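Local coordinates for protein SaTIE-TED (Staphylococcus aureus, PDB 6FX6) that is of unknown function but, as the thioester domain of a cell-wall-anchored surface protein, probably forms covalent bonds with target molecules through an internal thioester, at residues Arg170-Val175 with Asn191-Ala196; Lys146-Gly151 with Leu233-Ile238; Glu136-Phe141 with Asp227-Trp232. All blocks are in the same frame, centred on the assembly; numbering follows the deposited sequence.

Interaction 1 (Arg170-Val175 with Asn191-Ala196); sequences RTPSGV and NAPDNA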
loop_
_atom_site.group_PDB
_atom_site.type_symbol
_atom_site.label_atom_id
_atom_site.label_comp_id
_atom_site.label_asym_id
_atom_site.label_seq_id
_atom_site.Cartn_x
_atom_site.Cartn_y
_atom_site.Cartn_z
ATOM N N ARG A 170 -9.009 13.485 -8.525
ATOM C CA ARG A 170 -9.326 14.726 -7.812
ATOM C C ARG A 170 -9.219 15.895 -8.784
ATOM O O ARG A 170 -8.241 16.016 -9.537
ATOM C CB ARG A 170 -8.377 14.957 -6.639
ATOM C CG ARG A 170 -8.466 13.920 -5.532
ATOM C CD ARG A 170 -7.082 13.446 -5.105
ATOM N NE ARG A 170 -6.293 14.489 -4.471
ATOM C CZ ARG A 170 -4.964 14.484 -4.311
ATOM N NH1 ARG A 170 -4.196 13.489 -4.757
ATOM N NH2 ARG A 170 -4.393 15.516 -3.700
ATOM N N THR A 171 -10.237 16.746 -8.758
ATOM C CA THR A 171 -10.296 17.923 -9.596
ATOM C C THR A 171 -10.841 19.069 -8.763
ATOM O O THR A 171 -11.684 18.841 -7.884
ATOM C CB THR A 171 -11.234 17.706 -10.802
ATOM O OG1 THR A 171 -12.548 17.353 -10.343
ATOM C CG2 THR A 171 -10.710 16.603 -11.699
ATOM N N PRO A 172 -10.380 20.306 -9.036
ATOM C CA PRO A 172 -11.033 21.443 -8.401
ATOM C C PRO A 172 -12.413 21.675 -9.013
ATOM O O PRO A 172 -12.725 21.120 -10.069
ATOM C CB PRO A 172 -10.093 22.605 -8.722
ATOM C CG PRO A 172 -9.473 22.217 -10.020
ATOM C CD PRO A 172 -9.285 20.734 -9.921
ATOM N N SER A 173 -13.223 22.489 -8.348
ATOM C CA SER A 173 -14.542 22.858 -8.853
ATOM C C SER A 173 -14.415 23.547 -10.218
ATOM O O SER A 173 -13.461 24.295 -10.458
ATOM C CB SER A 173 -15.244 23.781 -7.856
ATOM O OG SER A 173 -16.570 24.038 -8.263
ATOM N N GLY A 174 -15.361 23.263 -11.110
ATOM C CA GLY A 174 -15.342 23.785 -12.477
ATOM C C GLY A 174 -14.472 23.016 -13.461
ATOM O O GLY A 174 -14.272 23.475 -14.587
ATOM N N VAL A 175 -13.962 21.854 -13.050
ATOM C CA VAL A 175 -13.180 20.971 -13.925
ATOM C C VAL A 175 -13.792 19.574 -13.881
ATOM O O VAL A 175 -13.993 19.017 -12.795
ATOM C CB VAL A 175 -11.692 20.894 -13.502
ATOM C CG1 VAL A 175 -10.911 19.927 -14.397
ATOM C CG2 VAL A 175 -11.052 22.276 -13.549
ATOM N N ASN A 191 -15.698 28.756 -13.666
ATOM C CA ASN A 191 -15.452 28.573 -12.230
ATOM C C ASN A 191 -14.109 27.923 -11.924
ATOM O O ASN A 191 -13.662 27.971 -10.781
ATOM C CB ASN A 191 -16.559 27.740 -11.574
ATOM C CG ASN A 191 -17.885 28.469 -11.500
ATOM O OD1 ASN A 191 -17.994 29.651 -11.836
ATOM N ND2 ASN A 191 -18.906 27.760 -11.042
ATOM N N ALA A 192 -13.487 27.291 -12.919
ATOM C CA ALA A 192 -12.161 26.709 -12.749
ATOM C C ALA A 192 -11.150 27.790 -12.398
ATOM O O ALA A 192 -11.178 28.872 -12.989
ATOM C CB ALA A 192 -11.721 25.992 -14.012
ATOM N N PRO A 193 -10.249 27.506 -11.440
ATOM C CA PRO A 193 -9.181 28.466 -11.172
ATOM C C PRO A 193 -8.218 28.538 -12.366
ATOM O O PRO A 193 -8.248 27.659 -13.237
ATOM C CB PRO A 193 -8.505 27.897 -9.926
ATOM C CG PRO A 193 -8.738 26.431 -10.015
ATOM C CD PRO A 193 -10.066 26.252 -10.685
ATOM N N ASP A 194 -7.399 29.582 -12.420
ATOM C CA ASP A 194 -6.546 29.820 -13.590
ATOM C C ASP A 194 -5.542 28.682 -13.796
ATOM O O ASP A 194 -5.298 28.262 -14.929
ATOM C CB ASP A 194 -5.837 31.177 -13.487
ATOM C CG ASP A 194 -6.800 32.360 -13.598
ATOM O OD1 ASP A 194 -7.777 32.281 -14.375
ATOM O OD2 ASP A 194 -6.571 33.380 -12.912
ATOM N N ASN A 195 -4.997 28.170 -12.695
ATOM C CA ASN A 195 -4.152 26.988 -12.720
ATOM C C ASN A 195 -4.864 25.876 -11.959
ATOM O O ASN A 195 -4.902 25.885 -10.729
ATOM C CB ASN A 195 -2.785 27.320 -12.125
ATOM C CG ASN A 195 -2.060 28.384 -12.928
ATOM O OD1 ASN A 195 -2.093 29.569 -12.586
ATOM N ND2 ASN A 195 -1.448 27.976 -14.028
ATOM N N ALA A 196 -5.448 24.938 -12.706
ATOM C CA ALA A 196 -6.267 23.863 -12.146
ATOM C C ALA A 196 -5.562 22.516 -12.277
ATOM O O ALA A 196 -5.324 22.042 -13.391
ATOM C CB ALA A 196 -7.610 23.822 -12.848
#
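Pro172, Gly174 and Val175 of a type II beta turn press against Ala192, Pro193 and Ala196 at one edge of a beta sandwich, where the chain passes twice between the two sheets: once from strand 168-170 to strand 175-180, and again on its way into strand 195-201. The tight part is mainly apolar and lies on the inner side. Val175 holds CG1 anti to its backbone N (chi1 178°), which leaves CG2 beside that N and directed at two methyl groups, with CG2 of Val175 3.8 Å from CB of Ala192 and equally far from CB of Ala196. The Ala196 methyl also reaches the Pro172 ring, its CB lying 3.7 Å from Pro172 CG. Leu235 and Val237 of the adjacent strand 231-238 adjoin this patch, the first against Val175 and the second against Ala192. Gly174 occupies the third position of the turn with a positive phi of 83°; having no side chain, it lets the two backbones close to 4.3 Å between Gly174 CA and Ala192 CA. Its own backbone bonds to Asp189, and Ala192 O accepts from Lys239 NZ, so each backbone finds a conventional partner elsewhere.

Outward the packing relaxes. The rings of Pro172 and Pro193 cross at about a right angle and meet through Pro172 CG and Pro193 CD at 4.1 Å, while the Pro193 ring, Ser173 and Asn191 lie at the surface. No conventional hydrogen bond spans the two segments, and the turn itself is closed by a weak one from Val175 N to Pro172 O. The one polar contact across them is a C-H...O approach: the CA-H of Ala192 points at Ser173 O, 3.6 Å from CA, with an angle of 152° at the hydrogen.

Interaction 2 (Lys146-Gly151 with Leu233-Ile238); sequences KPIKVG and LTLQVI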
loop_
_atom_site.group_PDB
_atom_site.type_symbol
_atom_site.label_atom_id
_atom_site.label_comp_id
_atom_site.label_asym_id
_atom_site.label_seq_id
_atom_site.Cartn_x
_atom_site.Cartn_y
_atom_site.Cartn_z
ATOM N N LYS A 146 -0.553 22.407 -19.293
ATOM C CA LYS A 146 -1.170 22.410 -20.620
ATOM C C LYS A 146 -2.217 23.511 -20.682
ATOM O O LYS A 146 -3.022 23.620 -19.761
ATOM C CB LYS A 146 -1.875 21.083 -20.879
ATOM C CG LYS A 146 -1.013 19.838 -20.745
ATOM C CD LYS A 146 -0.099 19.632 -21.937
ATOM C CE LYS A 146 0.361 18.185 -22.007
ATOM N NZ LYS A 146 1.524 18.028 -22.918
ATOM N N PRO A 147 -2.221 24.326 -21.762
ATOM C CA PRO A 147 -3.288 25.312 -21.919
ATOM C C PRO A 147 -4.594 24.665 -22.377
ATOM O O PRO A 147 -4.573 23.696 -23.134
ATOM C CB PRO A 147 -2.746 26.240 -23.004
ATOM C CG PRO A 147 -1.889 25.355 -23.838
ATOM C CD PRO A 147 -1.255 24.391 -22.876
ATOM N N ILE A 148 -5.712 25.200 -21.903
ATOM C CA ILE A 148 -7.038 24.741 -22.314
ATOM C C ILE A 148 -8.015 25.920 -22.247
ATOM O O ILE A 148 -8.030 26.659 -21.261
ATOM C CB ILE A 148 -7.518 23.540 -21.452
ATOM C CG1 ILE A 148 -8.775 22.900 -22.056
ATOM C CG2 ILE A 148 -7.758 23.943 -19.996
ATOM C CD1 ILE A 148 -9.204 21.626 -21.370
ATOM N N LYS A 149 -8.802 26.103 -23.305
ATOM C CA LYS A 149 -9.810 27.167 -23.339
ATOM C C LYS A 149 -11.078 26.720 -22.633
ATOM O O LYS A 149 -11.458 25.548 -22.717
ATOM C CB LYS A 149 -10.131 27.573 -24.778
ATOM C CG LYS A 149 -8.919 28.093 -25.533
ATOM C CD LYS A 149 -9.291 29.069 -26.633
ATOM C CE LYS A 149 -8.043 29.717 -27.214
ATOM N NZ LYS A 149 -8.374 30.773 -28.209
ATOM N N VAL A 150 -11.721 27.654 -21.932
ATOM C CA VAL A 150 -13.007 27.397 -21.277
ATOM C C VAL A 150 -14.035 26.943 -22.312
ATOM O O VAL A 150 -14.153 27.547 -23.381
ATOM C CB VAL A 150 -13.521 28.651 -20.513
ATOM C CG1 VAL A 150 -15.011 28.559 -20.191
ATOM C CG2 VAL A 150 -12.712 28.856 -19.238
ATOM N N GLY A 151 -14.753 25.869 -21.990
ATOM C CA GLY A 151 -15.763 25.302 -22.879
ATOM C C GLY A 151 -15.249 24.130 -23.695
ATOM O O GLY A 151 -15.932 23.112 -23.800
ATOM N N LEU A 233 -1.489 16.730 -13.590
ATOM C CA LEU A 233 -1.435 17.604 -14.745
ATOM C C LEU A 233 -2.113 18.907 -14.367
ATOM O O LEU A 233 -3.238 18.890 -13.839
ATOM C CB LEU A 233 -2.172 16.925 -15.896
ATOM C CG LEU A 233 -2.419 17.652 -17.220
ATOM C CD1 LEU A 233 -2.432 16.656 -18.369
ATOM C CD2 LEU A 233 -3.720 18.430 -17.201
ATOM N N THR A 234 -1.446 20.029 -14.635
ATOM C CA THR A 234 -1.998 21.346 -14.336
ATOM C C THR A 234 -2.511 21.988 -15.614
ATOM O O THR A 234 -1.759 22.154 -16.571
ATOM C CB THR A 234 -0.954 22.249 -13.650
ATOM O OG1 THR A 234 -0.573 21.653 -12.405
ATOM C CG2 THR A 234 -1.520 23.650 -13.369
ATOM N N LEU A 235 -3.796 22.339 -15.627
ATOM C CA LEU A 235 -4.392 23.055 -16.752
ATOM C C LEU A 235 -4.251 24.554 -16.551
ATOM O O LEU A 235 -4.541 25.055 -15.470
ATOM C CB LEU A 235 -5.870 22.728 -16.868
ATOM C CG LEU A 235 -6.269 21.257 -16.994
ATOM C CD1 LEU A 235 -7.776 21.110 -16.832
ATOM C CD2 LEU A 235 -5.814 20.676 -18.322
ATOM N N GLN A 236 -3.804 25.260 -17.588
ATOM C CA GLN A 236 -3.792 26.718 -17.596
ATOM C C GLN A 236 -5.081 27.147 -18.297
ATOM O O GLN A 236 -5.181 27.079 -19.524
ATOM C CB GLN A 236 -2.556 27.250 -18.323
ATOM C CG GLN A 236 -1.232 26.871 -17.670
ATOM C CD GLN A 236 -0.010 27.292 -18.483
ATOM O OE1 GLN A 236 -0.056 27.382 -19.714
ATOM N NE2 GLN A 236 1.100 27.540 -17.791
ATOM N N VAL A 237 -6.069 27.568 -17.509
ATOM C CA VAL A 237 -7.426 27.777 -18.015
ATOM C C VAL A 237 -7.507 29.167 -18.643
ATOM O O VAL A 237 -7.337 30.168 -17.950
ATOM C CB VAL A 237 -8.491 27.613 -16.906
ATOM C CG1 VAL A 237 -9.895 27.641 -17.500
ATOM C CG2 VAL A 237 -8.269 26.306 -16.145
ATOM N N ILE A 238 -7.758 29.208 -19.952
ATOM C CA ILE A 238 -7.797 30.454 -20.724
ATOM C C ILE A 238 -9.232 30.973 -20.748
ATOM O O ILE A 238 -10.120 30.313 -21.283
ATOM C CB ILE A 238 -7.276 30.244 -22.166
ATOM C CG1 ILE A 238 -5.800 29.830 -22.131
ATOM C CG2 ILE A 238 -7.449 31.515 -23.002
ATOM C CD1 ILE A 238 -5.292 29.239 -23.428
#
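Lys146 O and Ile148 O receive the straightest bonds of this parallel strand pair, from Gln236 N at 2.8 Å and from Ile238 N at 2.9 Å, the latter with an N-H...O angle of 173°. In the other direction Lys146 N donates to Thr234 O at 3.0 Å, nearly along the C=O axis, and Ile148 N to Gln236 O at 3.1 Å. A fifth bond, Val150 N to Ile238 O at 3.2 Å, carries the pairing just past the end of strand 145-149. Gln236 O also takes a CA-H contact from Pro147.

Outside this backbone frame the two sheet faces differ. On the buried face Ile148 lies beside Leu235, its CG2 branch 3.9 Å from Leu235 CB; with chi1 at -169° CG1 is anti to the backbone N and CG2 falls in the confined place between N and the carbonyl carbon. Both residues meet Val186 of the opposing sheet, and Leu235 also touches Phe156. Lys146 shares this face and touches Phe156 too, while its NZ bonds to Gln144 OE1, just ahead of the strand. Further along, Val150 CG2 packs closely on Val237 CG1 at 3.5 Å. The other face is more open: Pro147 CB rests against Ile238 CD1 at 4.0 Å, and Gln236 and Lys149 flank them.

Strand 145-149 is outermost in its sheet, and the amides that segment 146-151 directs at its neighbour are those of Lys146, Ile148 and Val150. Pro147, which has no N-H to give, therefore costs the pairing no hydrogen bond.

Interaction 3 (Glu136-Phe141 with Asp227-Trp232); sequences EQRASF and DPLDSW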
loop_
_atom_site.group_PDB
_atom_site.type_symbol
_atom_site.label_atom_id
_atom_site.label_comp_id
_atom_site.label_asym_id
_atom_site.label_seq_id
_atom_site.Cartn_x
_atom_site.Cartn_y
_atom_site.Cartn_z
ATOM N N GLU A 136 5.377 2.828 -9.161
ATOM C CA GLU A 136 6.350 3.912 -9.362
ATOM C C GLU A 136 6.169 4.642 -10.694
ATOM O O GLU A 136 6.604 5.785 -10.831
ATOM C CB GLU A 136 7.786 3.384 -9.298
ATOM C CG GLU A 136 8.198 2.785 -7.957
ATOM C CD GLU A 136 9.623 2.229 -7.954
ATOM O OE1 GLU A 136 10.297 2.244 -9.014
ATOM O OE2 GLU A 136 10.076 1.770 -6.879
ATOM N N GLN A 137 5.543 3.988 -11.673
ATOM C CA GLN A 137 5.394 4.562 -13.011
ATOM C C GLN A 137 4.364 5.686 -13.007
ATOM O O GLN A 137 3.361 5.618 -12.293
ATOM C CB GLN A 137 5.002 3.495 -14.039
ATOM C CG GLN A 137 5.953 2.304 -14.137
ATOM C CD GLN A 137 7.404 2.706 -14.365
ATOM O OE1 GLN A 137 7.695 3.640 -15.116
ATOM N NE2 GLN A 137 8.322 2.001 -13.712
ATOM N N ARG A 138 4.636 6.715 -13.805
ATOM C CA ARG A 138 3.795 7.904 -13.899
ATOM C C ARG A 138 3.411 8.150 -15.351
ATOM O O ARG A 138 4.121 7.737 -16.273
ATOM C CB ARG A 138 4.538 9.121 -13.336
ATOM C CG ARG A 138 4.880 9.015 -11.852
ATOM C CD ARG A 138 3.635 9.137 -10.983
ATOM N NE ARG A 138 3.928 9.022 -9.551
ATOM C CZ ARG A 138 4.060 7.878 -8.868
ATOM N NH1 ARG A 138 4.320 7.926 -7.568
ATOM N NH2 ARG A 138 3.944 6.691 -9.457
ATOM N N ALA A 139 2.273 8.815 -15.543
ATOM C CA ALA A 139 1.803 9.199 -16.876
ATOM C C ALA A 139 2.821 10.055 -17.627
ATOM O O ALA A 139 3.662 10.715 -17.014
ATOM C CB ALA A 139 0.482 9.936 -16.772
ATOM N N SER A 140 2.751 10.038 -18.956
ATOM C CA SER A 140 3.685 10.809 -19.793
ATOM C C SER A 140 3.506 12.325 -19.633
ATOM O O SER A 140 4.440 13.090 -19.864
ATOM C CB SER A 140 3.532 10.423 -21.262
ATOM O OG SER A 140 2.216 10.687 -21.723
ATOM N N PHE A 141 2.308 12.749 -19.237
ATOM C CA PHE A 141 2.026 14.169 -18.971
ATOM C C PHE A 141 2.206 14.579 -17.495
ATOM O O PHE A 141 1.809 15.673 -17.105
ATOM C CB PHE A 141 0.637 14.564 -19.510
ATOM C CG PHE A 141 -0.492 13.661 -19.064
ATOM C CD1 PHE A 141 -0.948 13.673 -17.749
ATOM C CD2 PHE A 141 -1.116 12.807 -19.975
ATOM C CE1 PHE A 141 -1.988 12.843 -17.349
ATOM C CE2 PHE A 141 -2.158 11.981 -19.580
ATOM C CZ PHE A 141 -2.595 12.000 -18.264
ATOM N N ASP A 227 0.761 8.123 0.674
ATOM C CA ASP A 227 0.936 8.840 -0.582
ATOM C C ASP A 227 -0.054 8.249 -1.587
ATOM O O ASP A 227 -0.052 7.036 -1.794
ATOM C CB ASP A 227 2.375 8.641 -1.073
ATOM C CG ASP A 227 2.781 9.628 -2.172
ATOM O OD1 ASP A 227 1.912 10.151 -2.908
ATOM O OD2 ASP A 227 4.003 9.864 -2.305
ATOM N N PRO A 228 -0.899 9.089 -2.220
ATOM C CA PRO A 228 -1.774 8.535 -3.261
ATOM C C PRO A 228 -1.066 8.110 -4.564
ATOM O O PRO A 228 -1.703 7.488 -5.413
ATOM C CB PRO A 228 -2.778 9.664 -3.525
ATOM C CG PRO A 228 -2.100 10.903 -3.073
ATOM C CD PRO A 228 -1.187 10.510 -1.954
ATOM N N LEU A 229 0.212 8.451 -4.719
ATOM C CA LEU A 229 1.016 8.050 -5.878
ATOM C C LEU A 229 0.360 8.505 -7.182
ATOM O O LEU A 229 0.170 7.713 -8.108
ATOM C CB LEU A 229 1.251 6.533 -5.882
ATOM C CG LEU A 229 1.833 5.923 -4.607
ATOM C CD1 LEU A 229 1.935 4.419 -4.769
ATOM C CD2 LEU A 229 3.191 6.510 -4.256
ATOM N N ASP A 230 0.003 9.786 -7.224
ATOM C CA ASP A 230 -0.753 10.339 -8.345
ATOM C C ASP A 230 0.135 10.823 -9.474
ATOM O O ASP A 230 1.186 11.409 -9.241
ATOM C CB ASP A 230 -1.689 11.472 -7.901
ATOM C CG ASP A 230 -0.962 12.658 -7.312
ATOM O OD1 ASP A 230 -0.133 12.449 -6.406
ATOM O OD2 ASP A 230 -1.242 13.806 -7.718
ATOM N N SER A 231 -0.296 10.554 -10.702
ATOM C CA SER A 231 0.134 11.341 -11.847
ATOM C C SER A 231 -0.722 12.592 -11.803
ATOM O O SER A 231 -1.916 12.496 -11.527
ATOM C CB SER A 231 -0.084 10.586 -13.155
ATOM O OG SER A 231 0.711 9.419 -13.183
ATOM N N TRP A 232 -0.121 13.758 -12.038
ATOM C CA TRP A 232 -0.871 15.007 -12.066
ATOM C C TRP A 232 -0.512 15.904 -13.238
ATOM O O TRP A 232 0.600 15.866 -13.781
ATOM C CB TRP A 232 -0.757 15.772 -10.735
ATOM C CG TRP A 232 0.624 16.204 -10.331
ATOM C CD1 TRP A 232 1.460 15.554 -9.471
ATOM C CD2 TRP A 232 1.313 17.400 -10.728
ATOM N NE1 TRP A 232 2.629 16.253 -9.320
ATOM C CE2 TRP A 232 2.570 17.390 -10.081
ATOM C CE3 TRP A 232 0.997 18.470 -11.575
ATOM C CZ2 TRP A 232 3.515 18.415 -10.251
ATOM C CZ3 TRP A 232 1.942 19.496 -11.748
ATOM C CH2 TRP A 232 3.183 19.458 -11.081
HETATM O O HOH W 1 3.829 10.336 -5.179
#
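Ser231 bridges two nearly parallel segments with a side-chain hydroxyl, with no backbone-to-backbone hydrogen bond between them: its OG accepts an almost straight hydrogen bond from Ala139 N at 2.9 Å, with an N-H...O angle of 176°. This is the only direct hydrogen bond between them. Chi1 of -63° sets OG anti to the carbonyl carbon, toward segment 136-141, where it also lies 3.6 Å from Ala139 CB.

Arg138 covers the next part of the partner segment. Its chain bends at chi2 (-71°), so the guanidinium lies across Leu229, one face above Leu229 O with that oxygen 4.0 Å from the plane and over its centre. NH1 comes 3.8 Å from Leu229 CB. The group is steadied from its own side, NH2 donating to Gln137 O at 3.1 Å and to Ala135 O beyond the segment. Asp227 does not form a salt bridge with it, NH1 and OD2 being 5.6 Å apart; a water links these two atoms through weak bonds. Asp227 OD1 instead accepts from Leu229 N, forming an Asx turn.

Behind Ala139, whose CB sits over the rim of one Phe141 ring face, backbone bonding resumes outside the contact, Trp232 pairing with Lys143. The segments run side by side as two of the connections between the part holding helix 121-134 and the eight-stranded sheet and the beta sandwich, at the entrance to the parallel strand pair.

In the fold
From the N terminus, the chain leaves helix 121-134 through 136-141, the first half of interaction 3, and enters edge strand 145-149, the first half of interaction 2. It then builds most of the beta sandwich, where interaction 1 closes a short loop around strands 175-180 and 183-188. Only later, after strands 210-213 and 220-222 of the large antiparallel sheet, does it return through 227-232 and 233-238, closing interactions 3 and 2 in turn. These two long loops therefore cross, and interaction 1 lies within both. Strand 231-238 unites all three: it belongs to interactions 2 and 3, and bonds to Asp194 and Ala196 of interaction 1.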